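Local coordinates for putative arsenate reductase (PDB 3FZ4), which is a putative arsenate reductase of the ArsC family, probably reducing arsenate to arsenite through redox-active thiol chemistry, at residues T6-P11 with N38-S43; R18-L23 with W28-I33; N47-S52 with L79-A84; I106-I109 with A114-D117. The protein carries 1 engineered substitution. One frame throughout, in Å; residues are numbered along the deposited sequence.

Contact 1: T6-P11 with N38-S43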
loop_
_atom_site.group_PDB
_atom_site.type_symbol
_atom_site.label_atom_id
_atom_site.label_comp_id
_atom_site.label_asym_id
_atom_site.label_seq_id
_atom_site.Cartn_x
_atom_site.Cartn_y
_atom_site.Cartn_z
ATOM N N THR A 6 -3.625 0.278 10.377
ATOM C CA THR A 6 -2.196 0.269 10.055
ATOM C C THR A 6 -1.984 1.197 8.840
ATOM O O THR A 6 -2.739 1.117 7.857
ATOM C CB THR A 6 -1.702 -1.149 9.757
ATOM O OG1 THR A 6 -2.046 -1.964 10.884
ATOM C CG2 THR A 6 -0.249 -1.171 9.544
ATOM N N PHE A 7 -1.019 2.098 8.964
ATOM C CA PHE A 7 -0.736 3.123 7.959
ATOM C C PHE A 7 0.683 2.901 7.446
ATOM O O PHE A 7 1.641 3.073 8.196
ATOM C CB PHE A 7 -0.893 4.506 8.609
ATOM C CG PHE A 7 -0.546 5.652 7.715
ATOM C CD1 PHE A 7 -1.324 5.946 6.578
ATOM C CD2 PHE A 7 0.566 6.453 8.021
ATOM C CE1 PHE A 7 -0.988 7.055 5.777
ATOM C CE2 PHE A 7 0.893 7.563 7.225
ATOM C CZ PHE A 7 0.141 7.843 6.087
ATOM N N TYR A 8 0.799 2.473 6.193
ATOM C CA TYR A 8 2.113 2.244 5.596
ATOM C C TYR A 8 2.566 3.490 4.854
ATOM O O TYR A 8 1.831 4.025 4.014
ATOM C CB TYR A 8 2.066 1.078 4.631
ATOM C CG TYR A 8 2.012 -0.249 5.297
ATOM C CD1 TYR A 8 3.189 -0.886 5.642
ATOM C CD2 TYR A 8 0.802 -0.892 5.559
ATOM C CE1 TYR A 8 3.180 -2.109 6.288
ATOM C CE2 TYR A 8 0.785 -2.158 6.174
ATOM C CZ TYR A 8 1.994 -2.740 6.538
ATOM O OH TYR A 8 2.012 -3.978 7.172
ATOM N N GLU A 9 3.773 3.957 5.154
ATOM C CA GLU A 9 4.249 5.257 4.666
ATOM C C GLU A 9 5.745 5.184 4.407
ATOM O O GLU A 9 6.379 4.165 4.644
ATOM C CB GLU A 9 3.936 6.363 5.688
ATOM C CG GLU A 9 4.576 6.108 7.054
ATOM C CD GLU A 9 4.611 7.337 7.919
ATOM O OE1 GLU A 9 4.489 8.437 7.368
ATOM O OE2 GLU A 9 4.750 7.190 9.130
ATOM N N TYR A 10 6.309 6.288 3.945
ATOM C CA TYR A 10 7.742 6.409 3.677
ATOM C C TYR A 10 8.121 7.882 3.878
ATOM O O TYR A 10 7.306 8.741 3.594
ATOM C CB TYR A 10 7.983 5.939 2.236
ATOM C CG TYR A 10 9.436 5.855 1.874
ATOM C CD1 TYR A 10 10.293 4.937 2.495
ATOM C CD2 TYR A 10 9.957 6.676 0.877
ATOM C CE1 TYR A 10 11.673 4.884 2.159
ATOM C CE2 TYR A 10 11.308 6.609 0.516
ATOM C CZ TYR A 10 12.149 5.718 1.158
ATOM O OH TYR A 10 13.481 5.675 0.804
ATOM N N PRO A 11 9.356 8.180 4.350
ATOM C CA PRO A 11 9.690 9.601 4.611
ATOM C C PRO A 11 9.622 10.497 3.386
ATOM O O PRO A 11 9.120 11.630 3.502
ATOM C CB PRO A 11 11.133 9.525 5.141
ATOM C CG PRO A 11 11.165 8.174 5.821
ATOM C CD PRO A 11 10.446 7.294 4.819
ATOM N N ASN A 38 9.835 -2.254 6.617
ATOM C CA ASN A 38 8.974 -3.299 7.136
ATOM C C ASN A 38 7.735 -3.500 6.274
ATOM O O ASN A 38 6.616 -3.257 6.723
ATOM C CB ASN A 38 8.597 -2.961 8.587
ATOM C CG ASN A 38 9.817 -2.849 9.491
ATOM O OD1 ASN A 38 10.537 -3.823 9.689
ATOM N ND2 ASN A 38 10.055 -1.655 10.026
ATOM N N PRO A 39 7.940 -3.903 5.011
ATOM C CA PRO A 39 6.781 -4.039 4.133
ATOM C C PRO A 39 5.828 -5.124 4.624
ATOM O O PRO A 39 6.240 -6.036 5.356
ATOM C CB PRO A 39 7.403 -4.452 2.793
ATOM C CG PRO A 39 8.707 -5.025 3.127
ATOM C CD PRO A 39 9.199 -4.276 4.328
ATOM N N PRO A 40 4.561 -5.066 4.209
ATOM C CA PRO A 40 3.626 -6.151 4.565
ATOM C C PRO A 40 4.092 -7.521 4.052
ATOM O O PRO A 40 4.779 -7.630 3.038
ATOM C CB PRO A 40 2.314 -5.735 3.908
ATOM C CG PRO A 40 2.713 -4.755 2.844
ATOM C CD PRO A 40 3.981 -4.094 3.275
ATOM N N ALA A 41 3.694 -8.567 4.771
ATOM C CA ALA A 41 4.055 -9.926 4.421
ATOM C C ALA A 41 3.401 -10.352 3.113
ATOM O O ALA A 41 2.314 -9.892 2.759
ATOM C CB ALA A 41 3.623 -10.857 5.530
ATOM N N ALA A 42 4.052 -11.266 2.416
ATOM C CA ALA A 42 3.555 -11.737 1.148
ATOM C C ALA A 42 2.194 -12.363 1.291
ATOM O O ALA A 42 1.352 -12.153 0.438
ATOM C CB ALA A 42 4.556 -12.726 0.512
ATOM N N SER A 43 1.957 -13.154 2.337
ATOM C CA SER A 43 0.638 -13.777 2.478
ATOM C C SER A 43 -0.466 -12.723 2.624
ATOM O O SER A 43 -1.589 -12.899 2.131
ATOM C CB SER A 43 0.619 -14.675 3.715
ATOM O OG SER A 43 0.833 -13.905 4.904
HETATM O O HOH W 1 4.709 -4.713 8.057
#

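Contact 2: R18-L23 with W28-I33. With FMT (formic acid), chain E.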
loop_
_atom_site.group_PDB
_atom_site.type_symbol
_atom_site.label_atom_id
_atom_site.label_comp_id
_atom_site.label_asym_id
_atom_site.label_seq_id
_atom_site.Cartn_x
_atom_site.Cartn_y
_atom_site.Cartn_z
ATOM N N ARG A 18 0.497 14.115 3.797
ATOM C CA ARG A 18 -0.867 14.651 3.789
ATOM C C ARG A 18 -1.826 13.705 4.489
ATOM O O ARG A 18 -2.651 14.103 5.294
ATOM C CB ARG A 18 -1.341 14.812 2.351
ATOM C CG ARG A 18 -0.711 15.978 1.613
ATOM C CD ARG A 18 -1.054 16.037 0.124
ATOM N NE ARG A 18 -2.472 16.024 -0.207
ATOM C CZ ARG A 18 -2.962 15.506 -1.333
ATOM N NH1 ARG A 18 -2.162 14.926 -2.238
ATOM N NH2 ARG A 18 -4.257 15.573 -1.543
ATOM N N ALA A 19 -1.718 12.420 4.142
ATOM C CA ALA A 19 -2.624 11.415 4.687
ATOM C C ALA A 19 -2.420 11.314 6.214
ATOM O O ALA A 19 -3.392 11.216 6.980
ATOM C CB ALA A 19 -2.367 10.092 4.024
ATOM N N LYS A 20 -1.162 11.304 6.660
ATOM C CA LYS A 20 -0.878 11.195 8.103
ATOM C C LYS A 20 -1.412 12.424 8.839
ATOM O O LYS A 20 -1.959 12.314 9.942
ATOM C CB LYS A 20 0.626 11.012 8.330
ATOM C CG LYS A 20 0.958 10.504 9.742
ATOM C CD LYS A 20 2.479 10.379 9.904
ATOM C CE LYS A 20 2.903 9.432 11.003
ATOM N NZ LYS A 20 4.382 9.222 10.871
ATOM N N ALA A 21 -1.280 13.597 8.221
ATOM C CA ALA A 21 -1.832 14.804 8.836
ATOM C C ALA A 21 -3.337 14.648 9.025
ATOM O O ALA A 21 -3.882 15.119 10.027
ATOM C CB ALA A 21 -1.506 16.072 8.023
ATOM N N GLU A 22 -4.048 14.071 8.032
ATOM C CA GLU A 22 -5.486 13.874 8.202
ATOM C C GLU A 22 -5.796 12.888 9.324
ATOM O O GLU A 22 -6.713 13.141 10.128
ATOM C CB GLU A 22 -6.142 13.439 6.901
ATOM C CG GLU A 22 -7.645 13.433 7.047
ATOM C CD GLU A 22 -8.394 12.776 5.908
ATOM O OE1 GLU A 22 -7.745 12.193 5.016
ATOM O OE2 GLU A 22 -9.652 12.814 5.976
ATOM N N LEU A 23 -5.060 11.774 9.389
ATOM C CA LEU A 23 -5.264 10.843 10.516
ATOM C C LEU A 23 -5.093 11.541 11.857
ATOM O O LEU A 23 -5.863 11.305 12.784
ATOM C CB LEU A 23 -4.317 9.668 10.419
ATOM C CG LEU A 23 -4.566 8.699 9.284
ATOM C CD1 LEU A 23 -3.412 7.692 9.148
ATOM C CD2 LEU A 23 -5.900 8.006 9.456
ATOM N N TRP A 28 -7.838 9.528 14.765
ATOM C CA TRP A 28 -8.014 8.087 14.619
ATOM C C TRP A 28 -6.758 7.358 15.123
ATOM O O TRP A 28 -5.648 7.825 14.892
ATOM C CB TRP A 28 -8.260 7.735 13.167
ATOM C CG TRP A 28 -9.646 8.063 12.664
ATOM C CD1 TRP A 28 -10.674 8.664 13.360
ATOM C CD2 TRP A 28 -10.133 7.865 11.329
ATOM N NE1 TRP A 28 -11.773 8.813 12.549
ATOM C CE2 TRP A 28 -11.476 8.327 11.295
ATOM C CE3 TRP A 28 -9.578 7.300 10.164
ATOM C CZ2 TRP A 28 -12.258 8.278 10.127
ATOM C CZ3 TRP A 28 -10.363 7.260 9.011
ATOM C CH2 TRP A 28 -11.683 7.736 9.013
ATOM N N ASP A 29 -6.931 6.247 15.831
ATOM C CA ASP A 29 -5.766 5.458 16.224
ATOM C C ASP A 29 -5.180 4.741 15.033
ATOM O O ASP A 29 -5.890 4.117 14.254
ATOM C CB ASP A 29 -6.122 4.452 17.298
ATOM C CG ASP A 29 -6.653 5.113 18.526
ATOM O OD1 ASP A 29 -5.843 5.428 19.414
ATOM O OD2 ASP A 29 -7.865 5.359 18.574
ATOM N N TYR A 30 -3.883 4.876 14.856
ATOM C CA TYR A 30 -3.211 4.133 13.800
ATOM C C TYR A 30 -1.792 3.778 14.228
ATOM O O TYR A 30 -1.182 4.458 15.074
ATOM C CB TYR A 30 -3.172 4.922 12.477
ATOM C CG TYR A 30 -2.359 6.185 12.559
ATOM C CD1 TYR A 30 -1.021 6.220 12.152
ATOM C CD2 TYR A 30 -2.907 7.357 13.080
ATOM C CE1 TYR A 30 -0.264 7.360 12.259
ATOM C CE2 TYR A 30 -2.162 8.509 13.171
ATOM C CZ TYR A 30 -0.823 8.506 12.764
ATOM O OH TYR A 30 -0.011 9.603 12.825
ATOM N N ASP A 31 -1.260 2.731 13.600
ATOM C CA ASP A 31 0.137 2.317 13.742
ATOM C C ASP A 31 0.844 2.636 12.433
ATOM O O ASP A 31 0.494 2.043 11.405
ATOM C CB ASP A 31 0.141 0.813 14.002
ATOM C CG ASP A 31 1.531 0.229 14.156
ATOM O OD1 ASP A 31 2.472 0.938 14.590
ATOM O OD2 ASP A 31 1.661 -0.977 13.860
ATOM N N ALA A 32 1.802 3.548 12.449
ATOM C CA ALA A 32 2.540 3.922 11.250
ATOM C C ALA A 32 3.695 2.948 11.073
ATOM O O ALA A 32 4.509 2.729 11.984
ATOM C CB ALA A 32 3.045 5.362 11.338
ATOM N N ILE A 33 3.810 2.406 9.870
ATOM C CA ILE A 33 4.876 1.461 9.537
ATOM C C ILE A 33 5.621 1.960 8.309
ATOM O O ILE A 33 4.976 2.363 7.325
ATOM C CB ILE A 33 4.298 0.082 9.231
ATOM C CG1 ILE A 33 3.529 -0.464 10.443
ATOM C CG2 ILE A 33 5.415 -0.877 8.793
ATOM C CD1 ILE A 33 3.026 -1.882 10.268
HETATM C C FMT E . -6.482 14.056 -1.331
HETATM O O1 FMT E . -7.446 13.341 -1.102
HETATM O O2 FMT E . -5.665 13.878 -2.239
#

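Contact 3: N47-S52 with L79-A84. With EDO (1,2-ethanediol), chain C.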
loop_
_atom_site.group_PDB
_atom_site.type_symbol
_atom_site.label_atom_id
_atom_site.label_comp_id
_atom_site.label_asym_id
_atom_site.label_seq_id
_atom_site.Cartn_x
_atom_site.Cartn_y
_atom_site.Cartn_z
ATOM N N ASN A 47 -3.611 -11.830 0.070
ATOM C CA ASN A 47 -5.014 -11.733 0.437
ATOM C C ASN A 47 -5.651 -10.466 -0.134
ATOM O O ASN A 47 -6.755 -10.515 -0.638
ATOM C CB ASN A 47 -5.193 -11.789 1.943
ATOM C CG ASN A 47 -6.609 -12.127 2.338
ATOM O OD1 ASN A 47 -7.097 -13.224 2.061
ATOM N ND2 ASN A 47 -7.275 -11.188 2.994
ATOM N N TRP A 48 -4.935 -9.337 -0.098
ATOM C CA TRP A 48 -5.453 -8.126 -0.688
ATOM C C TRP A 48 -5.628 -8.309 -2.185
ATOM O O TRP A 48 -6.643 -7.868 -2.751
ATOM C CB TRP A 48 -4.486 -6.973 -0.449
ATOM C CG TRP A 48 -4.190 -6.650 0.984
ATOM C CD1 TRP A 48 -4.916 -7.005 2.089
ATOM C CD2 TRP A 48 -3.071 -5.912 1.456
ATOM N NE1 TRP A 48 -4.317 -6.511 3.224
ATOM C CE2 TRP A 48 -3.191 -5.811 2.860
ATOM C CE3 TRP A 48 -1.993 -5.266 0.819
ATOM C CZ2 TRP A 48 -2.239 -5.134 3.641
ATOM C CZ3 TRP A 48 -1.052 -4.600 1.603
ATOM C CH2 TRP A 48 -1.188 -4.539 2.994
ATOM N N LEU A 49 -4.643 -8.891 -2.854
ATOM C CA LEU A 49 -4.732 -9.018 -4.306
ATOM C C LEU A 49 -5.903 -9.872 -4.717
ATOM O O LEU A 49 -6.528 -9.601 -5.757
ATOM C CB LEU A 49 -3.459 -9.621 -4.889
ATOM C CG LEU A 49 -2.136 -8.892 -4.630
ATOM C CD1 LEU A 49 -1.022 -9.593 -5.377
ATOM C CD2 LEU A 49 -2.203 -7.432 -5.052
ATOM N N GLU A 50 -6.154 -10.918 -3.929
ATOM C CA GLU A 50 -7.222 -11.857 -4.241
ATOM C C GLU A 50 -8.616 -11.329 -3.934
ATOM O O GLU A 50 -9.556 -11.587 -4.703
ATOM C CB GLU A 50 -6.994 -13.179 -3.509
ATOM C CG GLU A 50 -5.749 -13.963 -3.956
ATOM C CD GLU A 50 -5.905 -14.725 -5.286
ATOM O OE1 GLU A 50 -7.013 -14.766 -5.871
ATOM O OE2 GLU A 50 -4.903 -15.308 -5.758
ATOM N N ASN A 51 -8.747 -10.572 -2.852
ATOM C CA ASN A 51 -10.071 -10.289 -2.276
ATOM C C ASN A 51 -10.529 -8.865 -2.296
ATOM O O ASN A 51 -11.698 -8.595 -2.056
ATOM C CB ASN A 51 -10.140 -10.836 -0.858
ATOM C CG ASN A 51 -9.984 -12.343 -0.826
ATOM O OD1 ASN A 51 -10.762 -13.068 -1.444
ATOM N ND2 ASN A 51 -8.932 -12.817 -0.174
ATOM N N SER A 52 -9.632 -7.938 -2.584
ATOM C CA SER A 52 -10.015 -6.525 -2.592
ATOM C C SER A 52 -10.901 -6.099 -3.760
ATOM O O SER A 52 -11.571 -5.065 -3.692
ATOM C CB SER A 52 -8.773 -5.645 -2.576
ATOM O OG SER A 52 -8.067 -5.735 -3.787
ATOM N N LEU A 79 2.078 -11.869 -14.602
ATOM C CA LEU A 79 2.334 -12.335 -13.238
ATOM C C LEU A 79 1.120 -13.009 -12.672
ATOM O O LEU A 79 0.037 -12.482 -12.781
ATOM C CB LEU A 79 2.677 -11.167 -12.308
ATOM C CG LEU A 79 3.928 -10.338 -12.551
ATOM C CD1 LEU A 79 3.918 -9.133 -11.609
ATOM C CD2 LEU A 79 5.185 -11.143 -12.374
ATOM N N SER A 80 1.310 -14.138 -11.998
ATOM C CA SER A 80 0.259 -14.664 -11.157
ATOM C C SER A 80 0.175 -13.798 -9.893
ATOM O O SER A 80 1.098 -13.034 -9.579
ATOM C CB SER A 80 0.558 -16.104 -10.758
ATOM O OG SER A 80 1.694 -16.133 -9.928
ATOM N N LEU A 81 -0.918 -13.940 -9.157
ATOM C CA LEU A 81 -1.035 -13.187 -7.929
ATOM C C LEU A 81 -0.013 -13.666 -6.862
ATOM O O LEU A 81 0.531 -12.839 -6.108
ATOM C CB LEU A 81 -2.463 -13.194 -7.413
ATOM C CG LEU A 81 -3.508 -12.483 -8.291
ATOM C CD1 LEU A 81 -4.830 -12.449 -7.569
ATOM C CD2 LEU A 81 -3.108 -11.067 -8.733
ATOM N N ASP A 82 0.318 -14.966 -6.815
ATOM C CA ASP A 82 1.420 -15.399 -5.932
ATOM C C ASP A 82 2.744 -14.724 -6.321
ATOM O O ASP A 82 3.481 -14.256 -5.456
ATOM C CB ASP A 82 1.559 -16.927 -5.960
ATOM C CG ASP A 82 2.741 -17.430 -5.132
ATOM O OD1 ASP A 82 2.668 -17.342 -3.897
ATOM O OD2 ASP A 82 3.737 -17.895 -5.733
ATOM N N GLU A 83 3.042 -14.679 -7.626
ATOM C CA GLU A 83 4.262 -14.042 -8.130
ATOM C C GLU A 83 4.243 -12.547 -7.765
ATOM O O GLU A 83 5.249 -12.012 -7.294
ATOM C CB GLU A 83 4.353 -14.234 -9.653
ATOM C CG GLU A 83 4.667 -15.688 -10.031
ATOM C CD GLU A 83 4.447 -16.019 -11.516
ATOM O OE1 GLU A 83 3.993 -15.163 -12.310
ATOM O OE2 GLU A 83 4.752 -17.179 -11.902
ATOM N N ALA A 84 3.112 -11.875 -7.988
ATOM C CA ALA A 84 3.008 -10.437 -7.718
ATOM C C ALA A 84 3.158 -10.177 -6.216
ATOM O O ALA A 84 3.854 -9.238 -5.813
ATOM C CB ALA A 84 1.707 -9.930 -8.211
HETATM C C1 EDO C . -13.615 -10.520 -0.967
HETATM O O1 EDO C . -13.931 -10.043 -2.239
HETATM C C2 EDO C . -13.522 -12.035 -0.896
HETATM O O2 EDO C . -13.693 -12.328 0.482
#

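Contact 4: I106-I109 with A114-D117. With NA (sodium ion), chain B; FMT (formic acid), chain F.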
loop_
_atom_site.group_PDB
_atom_site.type_symbol
_atom_site.label_atom_id
_atom_site.label_comp_id
_atom_site.label_asym_id
_atom_site.label_seq_id
_atom_site.Cartn_x
_atom_site.Cartn_y
_atom_site.Cartn_z
ATOM N N ILE A 106 -7.135 -4.391 3.350
ATOM C CA ILE A 106 -6.793 -3.143 2.685
ATOM C C ILE A 106 -8.072 -2.318 2.580
ATOM O O ILE A 106 -9.116 -2.822 2.098
ATOM C CB ILE A 106 -6.113 -3.387 1.276
ATOM C CG1 ILE A 106 -5.654 -2.062 0.667
ATOM C CG2 ILE A 106 -6.999 -4.180 0.319
ATOM C CD1 ILE A 106 -4.501 -1.392 1.427
ATOM N N VAL A 107 -8.011 -1.053 3.021
ATOM C CA VAL A 107 -9.189 -0.177 2.889
ATOM C C VAL A 107 -8.970 1.037 2.029
ATOM O O VAL A 107 -9.942 1.598 1.540
ATOM C CB VAL A 107 -9.847 0.262 4.229
ATOM C CG1 VAL A 107 -10.327 -0.959 4.991
ATOM C CG2 VAL A 107 -8.919 1.105 5.087
ATOM N N GLN A 108 -7.719 1.455 1.829
ATOM C CA GLN A 108 -7.457 2.517 0.868
ATOM C C GLN A 108 -6.029 2.444 0.379
ATOM O O GLN A 108 -5.102 2.374 1.203
ATOM C CB GLN A 108 -7.745 3.919 1.412
ATOM C CG GLN A 108 -7.687 4.985 0.301
ATOM C CD GLN A 108 -8.263 6.304 0.726
ATOM O OE1 GLN A 108 -9.252 6.345 1.458
ATOM N NE2 GLN A 108 -7.681 7.388 0.256
ATOM N N ILE A 109 -5.848 2.467 -0.946
ATOM C CA ILE A 109 -4.512 2.562 -1.547
ATOM C C ILE A 109 -4.317 3.987 -2.056
ATOM O O ILE A 109 -5.192 4.524 -2.737
ATOM C CB ILE A 109 -4.354 1.585 -2.767
ATOM C CG1 ILE A 109 -4.652 0.127 -2.407
ATOM C CG2 ILE A 109 -2.968 1.710 -3.366
ATOM C CD1 ILE A 109 -4.719 -0.790 -3.657
ATOM N N ALA A 114 -10.090 11.810 0.634
ATOM C CA ALA A 114 -9.850 11.979 2.085
ATOM C C ALA A 114 -10.252 10.723 2.856
ATOM O O ALA A 114 -11.290 10.103 2.568
ATOM C CB ALA A 114 -10.665 13.164 2.570
ATOM N N TYR A 115 -9.459 10.367 3.868
ATOM C CA TYR A 115 -9.761 9.207 4.690
ATOM C C TYR A 115 -11.094 9.350 5.417
ATOM O O TYR A 115 -11.740 8.345 5.735
ATOM C CB TYR A 115 -8.656 8.990 5.714
ATOM C CG TYR A 115 -7.372 8.411 5.179
ATOM C CD1 TYR A 115 -7.339 7.646 4.001
ATOM C CD2 TYR A 115 -6.191 8.611 5.887
ATOM C CE1 TYR A 115 -6.153 7.089 3.565
ATOM C CE2 TYR A 115 -5.027 8.004 5.476
ATOM C CZ TYR A 115 -5.008 7.250 4.318
ATOM O OH TYR A 115 -3.810 6.679 3.951
ATOM N N GLU A 116 -11.479 10.567 5.747
ATOM C CA GLU A 116 -12.702 10.731 6.513
ATOM C C GLU A 116 -13.902 10.111 5.814
ATOM O O GLU A 116 -14.820 9.630 6.513
ATOM C CB GLU A 116 -12.973 12.216 6.789
ATOM C CG GLU A 116 -14.159 12.421 7.716
ATOM C CD GLU A 116 -14.380 13.849 8.168
ATOM O OE1 GLU A 116 -13.456 14.684 8.038
ATOM O OE2 GLU A 116 -15.518 14.098 8.632
ATOM N N ASP A 117 -13.862 10.108 4.475
ATOM C CA ASP A 117 -14.928 9.503 3.637
ATOM C C ASP A 117 -15.139 8.006 3.976
ATOM O O ASP A 117 -16.247 7.486 3.791
ATOM C CB ASP A 117 -14.660 9.646 2.122
ATOM C CG ASP A 117 -14.529 11.101 1.635
ATOM O OD1 ASP A 117 -14.749 12.071 2.386
ATOM O OD2 ASP A 117 -14.175 11.247 0.439
HETATM NA NA NA B . -4.045 5.073 1.805
HETATM C C FMT F . -8.794 -8.038 1.912
HETATM O O1 FMT F . -8.204 -6.957 2.084
HETATM O O2 FMT F . -8.361 -9.162 2.246
HETATM O O HOH W 2 -11.379 7.929 0.974
#

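Contact 1: T6-P11 with N38-S43
Tyr8 meets the Asn38-Pro39-Pro40 loop through both polar and apolar contacts, and the polar one runs through a water. Water 1 is hydrogen-bonded to Tyr8 OH (2.9 Å) and donates to Asn38 O (2.7 Å). Both Asn38 O and this water lie at the edge of the phenol ring, close to its plane. Asn38 O is also 3.6 Å from Tyr8 CE1, so the carbonyl skirts the rim of the ring and reaches the hydroxyl by way of the solvent molecule.

The apolar part belongs to Pro40. Its CD stands 3.7 Å from Tyr8 CE1 in an oblique approach, while its CB lies 3.7 Å from Tyr8 OH. Pro40 CG sits over one face of the phenol but displaced toward the rim, which rules out a centred stack. The first torsion of Tyr8 (chi1 -75°) sets CG beside the backbone N and turns the ring toward the loop.

Outside the contact, backbone bonds tie strand 5-9 to its neighbours: Phe7 and Glu9 pair with Ile33, Tyr8 with Leu99. Strand 5-9 is thus an inner strand of the mixed sheet, and Tyr8 packs from it against the loop that leads from strand 30-34 into helix 42-51. This placement, near but not touching Cys13 and Cys16, is consistent with the thioredoxin-like core of the ArsC family.

Contact 2: R18-L23 with W28-I33
The Tyr30 ring carries Leu23 CD1 over one face, 4.0 Å from the ring centroid and only 15° off the normal, the geometry of a CH-pi contact. Its edge is bordered by Lys20 CE, near the ring plane, and by Ala32 CB of its own strand. Trp28 presents its indole obliquely to the same leucine, with CE3 3.8 Å from Leu23 CD2, so the two methyls of Leu23 serve two different rings. Leu23 CB adds a further touch, 3.7 Å from Tyr30 CE2.

Tyr30 adopts a chi1 of 65°, which places its CG between the backbone N and the carbonyl carbon and swings the ring across toward the helix. There the hydroxyl passes 3.4 Å from Lys20 CG, the two side chains crossing at nearly a right angle, and bonds to Asp24 OD1. The extended Lys20 chain continues past Ala32 to a salt bridge with Glu9. One backbone bond joins the segments, Trp28 N to Leu23 O at 3.3 Å, and it is weak.

Residues 18-23 of helix 14-26 run nearly antiparallel to residues 30-33 (159°, axes 11.0 Å at closest approach), the helix packing on the sheet as that of a beta-alpha-beta crossover from strand 5-9 to its parallel neighbour 30-34.

Contact 3: N47-S52 with L79-A84
Just ahead of Leu49 and Glu50, the two residues that touch Leu81, Trp48 O is gripped by two donors of Ser52. The hydroxyl OG of Ser52 donates to Trp48 O at 2.8 Å, tilted 29° from the carbonyl plane, and Ser52 N binds the same Trp48 O at 3.0 Å from the opposite face. The backbone from Trp48 to Ser52 is thereby held by both a main-chain and a side-chain bond.

Ser80 is the N-cap of helix 81-90 and forms a capping box with Glu83: Glu83 N donates to Ser80 OG at 3.0 Å, and Ser80 N returns a bond to Glu83 OE1 at 2.9 Å, meeting it from above the carboxylate plane.

Between the segments the contact is mostly van der Waals packing, with Leu81 O and the Glu50 carboxylate against methyl groups. Leu49 CD1 lies 3.7 Å from Leu81 O and 3.9 Å from Ala84 CB, while Leu49 CB approaches the methyls of Leu81. Glu50 bends at chi2 (-77°), which brings its carboxylate round so that OE2 lies 3.4 Å from Leu81 CD1.

That carboxylate is engaged in a salt bridge with Arg46, and Phe59 packs against Leu49. The chemistry implies a division of labour: polar bonds act within each segment, whereas the helices meet by packing, with CD1 of Leu81 against a carboxylate whose charge is probably offset by Arg46.

Contact 4: I106-I109 with A114-D117
Gln108 reaches Tyr115 along the whole length of its side chain. CB is 4.1 Å from Tyr115 CE1, and CG stays at the margin of contact, 4.2 Å from Tyr115 CE1. The chain runs extended (chi1 -170°, chi2 167°), which lays it along the rim of the phenol. CD comes within 3.6 Å of Tyr115 CE1, at the ring edge and in its plane. At the tip OE1 lies 3.4 Å from Tyr115 CD1, and the amide plane is turned 73° from the ring, so amide and phenol do not stack. OE1 accepts a hydrogen bond of 2.7 Å from water 2, which also donates to Ala114 O at 2.7 Å; NE2, which also borders Tyr115 CE1, bonds to Thr113 O.

Gln108 O coordinates the sodium ion at 3.0 Å and Tyr115 OH does so at 2.7 Å, with Gly110 O as a further ligand. A classic beta bulge sets Val107 and Gln108 opposite the single residue Leu100.

The contact brings together oxygen atoms whose partial negative charges would probably repel. Water 2 reconciles the two carbonyl acceptors by donating one hydrogen bond to each, and the cation probably draws the phenol oxygen and the backbone carbonyls together.

Overall arrangement
Contacts 1, 2 and 4 each use a strand of the mixed sheet, whereas contact 3 joins two helices beside it. Contact 2 is nested in the chain loop closed by contact 1, joined to it by the salt bridge from Glu9 OE2 to Lys20 NZ, 2.7 Å. Contacts 2 and 4 lie 11 Å apart between centres and are tied by Glu22, whose OE1 is 2.8 Å from Tyr115 N. Contact 1 reaches contact 4 where Phe7 CE1 lies 3.4 Å from Tyr115 OH, a sodium ligand. Contact 3 lies about 26 Å from contact 2 between centres, yet Trp48 packs on Pro40 and Ile106. Tyr8, Lys20 and Tyr115 approach, without touching, the Cys13-Cys16 disulfide, the probable redox centre.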